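Local coordinates for protein ribonucleoside-diphosphate reductase subunit beta (Bacillus halodurans C-125, PDB 2RCC) that probably serves as the di-iron small subunit of a class I ribonucleotide reductase, which makes deoxyribonucleotides for DNA synthesis from the corresponding ribonucleotides, at residues 69-82 with 196-209. Numbering follows the deposited sequence.
Sequences TLTETEQEAFKKII and FFYNLARNQKMVST
With CG anti to the backbone N (chi1 -168°), Phe78 lays its ring from helix 72-87 against Phe197, whose own CG lies anti to the carbonyl carbon, and the two rings form a T-shaped pair. Their planes stand at 87°, and the edge of Phe197 points at the face of Phe78, offset toward the rim, with Phe197 CE1 3.7 Å from Phe78 CE2. Leu200 CD1 meets the same ring at its edge, 3.8 Å from Phe78 CD2. The methyl CE of selenomethionine Met206, on a chain bent at chi2 and chi3, touches Phe78 CE2 obliquely, and Thr209, whose side chain comes to meet that of Phe78 from the opposite direction, touches Phe78 CZ with CG2 at 3.7 Å. Phe78 is thus a knob in a hole lined by Phe196, Phe197, Leu200 and Thr209; an alanine here would probably leave a gap among them and deprive the Phe197 edge of its facing ring. Packing is reciprocal: Phe196 inserts between Glu74, Ala77, Phe78 and Ile81, its CE1 3.6 Å from Ala77 CB, while Ile81 CD1 lies over its face in a CH-pi contact 4.1 Å from the centroid. Ile81 sends its other branch, CG2, to Phe197 CE2 at 3.5 Å. Near the start of the helix, Leu70 CD2 touches Leu200 CD1 and Met206 CG. At the more open end, Lys205 NZ donates to Thr69 OG1 (2.9 Å), a hydroxyl also bonded to Gln66 O. A Schellman motif at Gln204 ends helix 191-202 and lets the chain turn through Met206 into helix 207-237. In this all-helical, ferritin-like fold, helix 106-133 backs the cluster through Leu133, against Phe78 and Met206, and Leu130, against Ile82, whose side chain lies about 4 Å from that of Tyr126, probably the active-site tyrosine.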
# COMPACT_ATOMS: atom_id res chain seq x y z
N THR A 69 -36.67 11.10 -3.73
CA THR A 69 -37.49 11.77 -2.72
C THR A 69 -36.83 13.06 -2.19
O THR A 69 -37.50 13.82 -1.52
CB THR A 69 -37.84 10.84 -1.52
OG1 THR A 69 -36.70 10.69 -0.66
CG2 THR A 69 -38.30 9.44 -2.01
N LEU A 70 -35.53 13.26 -2.45
CA LEU A 70 -34.82 14.47 -2.01
C LEU A 70 -35.24 15.65 -2.87
O LEU A 70 -35.73 15.46 -3.99
CB LEU A 70 -33.30 14.29 -2.10
CG LEU A 70 -32.50 13.49 -1.07
CD1 LEU A 70 -33.04 12.09 -0.79
CD2 LEU A 70 -31.07 13.42 -1.57
N THR A 71 -35.05 16.87 -2.36
CA THR A 71 -35.39 18.08 -3.12
C THR A 71 -34.48 18.16 -4.37
O THR A 71 -33.45 17.49 -4.44
CB THR A 71 -35.23 19.38 -2.31
OG1 THR A 71 -33.84 19.72 -2.16
CG2 THR A 71 -35.90 19.29 -0.93
N GLU A 72 -34.88 18.93 -5.39
CA GLU A 72 -34.03 19.09 -6.57
C GLU A 72 -32.66 19.62 -6.22
O GLU A 72 -31.66 19.15 -6.76
CB GLU A 72 -34.63 20.01 -7.63
CG GLU A 72 -35.79 19.46 -8.40
CD GLU A 72 -36.13 20.33 -9.63
OE1 GLU A 72 -35.23 20.57 -10.48
OE2 GLU A 72 -37.30 20.76 -9.74
N THR A 73 -32.61 20.60 -5.30
CA THR A 73 -31.34 21.17 -4.91
C THR A 73 -30.48 20.14 -4.16
O THR A 73 -29.27 20.10 -4.37
CB THR A 73 -31.55 22.46 -4.10
OG1 THR A 73 -32.46 23.31 -4.82
CG2 THR A 73 -30.24 23.17 -3.90
N GLU A 74 -31.10 19.29 -3.33
CA GLU A 74 -30.37 18.22 -2.61
C GLU A 74 -29.79 17.18 -3.59
O GLU A 74 -28.64 16.80 -3.47
CB GLU A 74 -31.28 17.52 -1.59
CG GLU A 74 -31.59 18.38 -0.39
CD GLU A 74 -32.73 17.87 0.49
OE1 GLU A 74 -33.51 16.94 0.12
OE2 GLU A 74 -32.85 18.45 1.58
N GLN A 75 -30.58 16.77 -4.58
CA GLN A 75 -30.12 15.81 -5.61
C GLN A 75 -28.98 16.38 -6.42
O GLN A 75 -27.97 15.70 -6.66
CB GLN A 75 -31.26 15.43 -6.54
CG GLN A 75 -32.40 14.67 -5.89
CD GLN A 75 -33.51 14.34 -6.90
OE1 GLN A 75 -33.22 14.04 -8.05
NE2 GLN A 75 -34.74 14.38 -6.48
N GLU A 76 -29.10 17.63 -6.82
CA GLU A 76 -28.03 18.30 -7.56
C GLU A 76 -26.73 18.46 -6.77
O GLU A 76 -25.66 18.19 -7.31
CB GLU A 76 -28.50 19.66 -8.13
CG GLU A 76 -29.48 19.55 -9.28
CD GLU A 76 -28.89 18.83 -10.50
OE1 GLU A 76 -27.71 19.10 -10.84
OE2 GLU A 76 -29.62 18.00 -11.11
N ALA A 77 -26.83 18.89 -5.51
CA ALA A 77 -25.66 19.02 -4.64
C ALA A 77 -24.98 17.68 -4.44
O ALA A 77 -23.78 17.59 -4.51
CB ALA A 77 -26.04 19.63 -3.26
N PHE A 78 -25.78 16.64 -4.21
CA PHE A 78 -25.28 15.28 -4.03
C PHE A 78 -24.50 14.84 -5.26
O PHE A 78 -23.40 14.32 -5.13
CB PHE A 78 -26.47 14.33 -3.80
CG PHE A 78 -26.09 12.94 -3.31
CD1 PHE A 78 -25.46 12.01 -4.15
CD2 PHE A 78 -26.44 12.53 -2.04
CE1 PHE A 78 -25.16 10.75 -3.69
CE2 PHE A 78 -26.12 11.25 -1.59
CZ PHE A 78 -25.48 10.38 -2.44
N LYS A 79 -25.09 14.98 -6.45
CA LYS A 79 -24.43 14.59 -7.72
C LYS A 79 -23.14 15.32 -7.93
O LYS A 79 -22.13 14.69 -8.32
CB LYS A 79 -25.38 14.81 -8.92
CG LYS A 79 -26.48 13.74 -8.99
CD LYS A 79 -27.74 14.15 -9.75
CE LYS A 79 -27.50 14.48 -11.20
NZ LYS A 79 -28.82 14.73 -11.86
N LYS A 80 -23.17 16.63 -7.66
CA LYS A 80 -21.98 17.47 -7.81
C LYS A 80 -20.87 17.07 -6.86
O LYS A 80 -19.73 16.93 -7.29
CB LYS A 80 -22.30 18.95 -7.61
CG LYS A 80 -23.04 19.58 -8.74
CD LYS A 80 -23.61 20.91 -8.35
CE LYS A 80 -24.49 21.49 -9.46
NZ LYS A 80 -23.75 21.91 -10.67
N ILE A 81 -21.21 16.81 -5.61
CA ILE A 81 -20.22 16.46 -4.59
C ILE A 81 -19.67 15.02 -4.79
O ILE A 81 -18.45 14.84 -4.85
CB ILE A 81 -20.75 16.69 -3.16
CG1 ILE A 81 -21.07 18.18 -2.92
CG2 ILE A 81 -19.71 16.28 -2.13
CD1 ILE A 81 -22.00 18.37 -1.71
N ILE A 82 -20.56 14.04 -4.90
CA ILE A 82 -20.11 12.65 -5.11
C ILE A 82 -19.37 12.54 -6.46
O ILE A 82 -18.33 11.89 -6.51
CB ILE A 82 -21.26 11.59 -4.94
CG1 ILE A 82 -20.67 10.26 -4.49
CG2 ILE A 82 -22.18 11.45 -6.21
CD1 ILE A 82 -20.22 10.32 -2.98
N PHE A 196 -22.33 17.57 4.33
CA PHE A 196 -23.55 17.50 3.50
C PHE A 196 -24.16 16.09 3.57
O PHE A 196 -25.35 15.93 3.77
CB PHE A 196 -23.27 17.95 2.05
CG PHE A 196 -24.39 17.62 1.08
CD1 PHE A 196 -25.42 18.50 0.87
CD2 PHE A 196 -24.39 16.43 0.37
CE1 PHE A 196 -26.44 18.20 -0.02
CE2 PHE A 196 -25.44 16.11 -0.49
CZ PHE A 196 -26.44 16.99 -0.69
N PHE A 197 -23.32 15.06 3.42
CA PHE A 197 -23.79 13.70 3.48
C PHE A 197 -24.32 13.36 4.88
O PHE A 197 -25.38 12.73 5.00
CB PHE A 197 -22.70 12.73 3.01
CG PHE A 197 -22.32 12.93 1.57
CD1 PHE A 197 -23.24 12.71 0.57
CD2 PHE A 197 -21.07 13.38 1.22
CE1 PHE A 197 -22.90 12.91 -0.75
CE2 PHE A 197 -20.74 13.57 -0.10
CZ PHE A 197 -21.66 13.34 -1.07
N TYR A 198 -23.60 13.79 5.92
CA TYR A 198 -24.06 13.52 7.29
C TYR A 198 -25.35 14.27 7.61
O TYR A 198 -26.17 13.75 8.38
CB TYR A 198 -22.99 13.88 8.33
CG TYR A 198 -21.65 13.17 8.18
CD1 TYR A 198 -21.57 11.83 7.82
CD2 TYR A 198 -20.46 13.85 8.45
CE1 TYR A 198 -20.33 11.19 7.70
CE2 TYR A 198 -19.25 13.23 8.34
CZ TYR A 198 -19.19 11.91 7.97
OH TYR A 198 -17.97 11.33 7.88
N ASN A 199 -25.53 15.46 7.03
CA ASN A 199 -26.76 16.25 7.23
C ASN A 199 -27.95 15.48 6.67
O ASN A 199 -29.05 15.58 7.20
CB ASN A 199 -26.64 17.64 6.57
CG ASN A 199 -27.90 18.51 6.74
OD1 ASN A 199 -28.32 18.81 7.86
ND2 ASN A 199 -28.49 18.93 5.63
N LEU A 200 -27.76 14.75 5.57
CA LEU A 200 -28.86 13.92 5.03
C LEU A 200 -29.20 12.75 5.95
O LEU A 200 -30.38 12.52 6.26
CB LEU A 200 -28.53 13.39 3.61
CG LEU A 200 -28.46 14.42 2.47
CD1 LEU A 200 -28.03 13.80 1.16
CD2 LEU A 200 -29.81 15.13 2.28
N ALA A 201 -28.17 12.09 6.43
CA ALA A 201 -28.30 10.87 7.20
C ALA A 201 -28.81 11.10 8.60
O ALA A 201 -29.53 10.25 9.10
CB ALA A 201 -26.98 10.10 7.21
N ARG A 202 -28.52 12.25 9.21
CA ARG A 202 -29.05 12.54 10.55
C ARG A 202 -30.57 12.69 10.49
O ARG A 202 -31.22 12.50 11.51
CB ARG A 202 -28.40 13.78 11.16
CG ARG A 202 -28.86 15.09 10.55
CD ARG A 202 -27.92 16.17 10.90
NE ARG A 202 -28.37 17.48 10.44
CZ ARG A 202 -29.23 18.24 11.09
NH1 ARG A 202 -29.73 17.88 12.27
NH2 ARG A 202 -29.58 19.40 10.57
N ASN A 203 -31.10 13.01 9.31
CA ASN A 203 -32.53 13.07 9.01
C ASN A 203 -33.05 11.81 8.27
O ASN A 203 -34.07 11.87 7.62
CB ASN A 203 -32.82 14.37 8.26
CG ASN A 203 -32.50 15.61 9.11
OD1 ASN A 203 -32.73 15.60 10.32
ND2 ASN A 203 -31.94 16.63 8.51
N GLN A 204 -32.34 10.68 8.42
CA GLN A 204 -32.69 9.38 7.86
C GLN A 204 -32.71 9.25 6.33
O GLN A 204 -33.37 8.37 5.81
CB GLN A 204 -34.03 8.93 8.45
CG GLN A 204 -34.15 9.03 9.98
CD GLN A 204 -33.64 7.80 10.69
OE1 GLN A 204 -34.35 6.79 10.75
NE2 GLN A 204 -32.45 7.89 11.28
N LYS A 205 -31.98 10.11 5.61
CA LYS A 205 -31.90 10.05 4.15
C LYS A 205 -30.47 9.68 3.72
O LYS A 205 -29.51 10.17 4.29
CB LYS A 205 -32.30 11.39 3.53
CG LYS A 205 -33.80 11.81 3.70
CD LYS A 205 -34.77 10.91 2.88
CE LYS A 205 -36.21 11.50 2.67
NZ LYS A 205 -37.24 10.47 2.20
N MSE A 206 -30.33 8.79 2.75
CA MSE A 206 -29.01 8.47 2.18
C MSE A 206 -28.00 8.01 3.23
O MSE A 206 -26.84 8.43 3.24
CB MSE A 206 -28.46 9.66 1.36
CG MSE A 206 -29.46 10.24 0.33
SE MSE A 206 -30.31 8.89 -0.81
CE MSE A 206 -28.74 8.60 -1.91
N VAL A 207 -28.47 7.11 4.08
CA VAL A 207 -27.71 6.64 5.23
C VAL A 207 -26.55 5.70 4.84
O VAL A 207 -25.47 5.75 5.46
CB VAL A 207 -28.66 5.95 6.25
CG1 VAL A 207 -27.86 5.34 7.40
CG2 VAL A 207 -29.70 6.95 6.78
N SER A 208 -26.75 4.84 3.84
CA SER A 208 -25.66 3.97 3.36
C SER A 208 -24.50 4.78 2.77
O SER A 208 -23.34 4.47 3.01
CB SER A 208 -26.17 2.95 2.36
OG SER A 208 -27.00 2.04 3.03
N THR A 209 -24.82 5.83 2.02
CA THR A 209 -23.80 6.75 1.50
C THR A 209 -23.03 7.41 2.64
O THR A 209 -21.82 7.42 2.63
CB THR A 209 -24.43 7.84 0.63
OG1 THR A 209 -25.11 7.25 -0.49
CG2 THR A 209 -23.36 8.86 0.17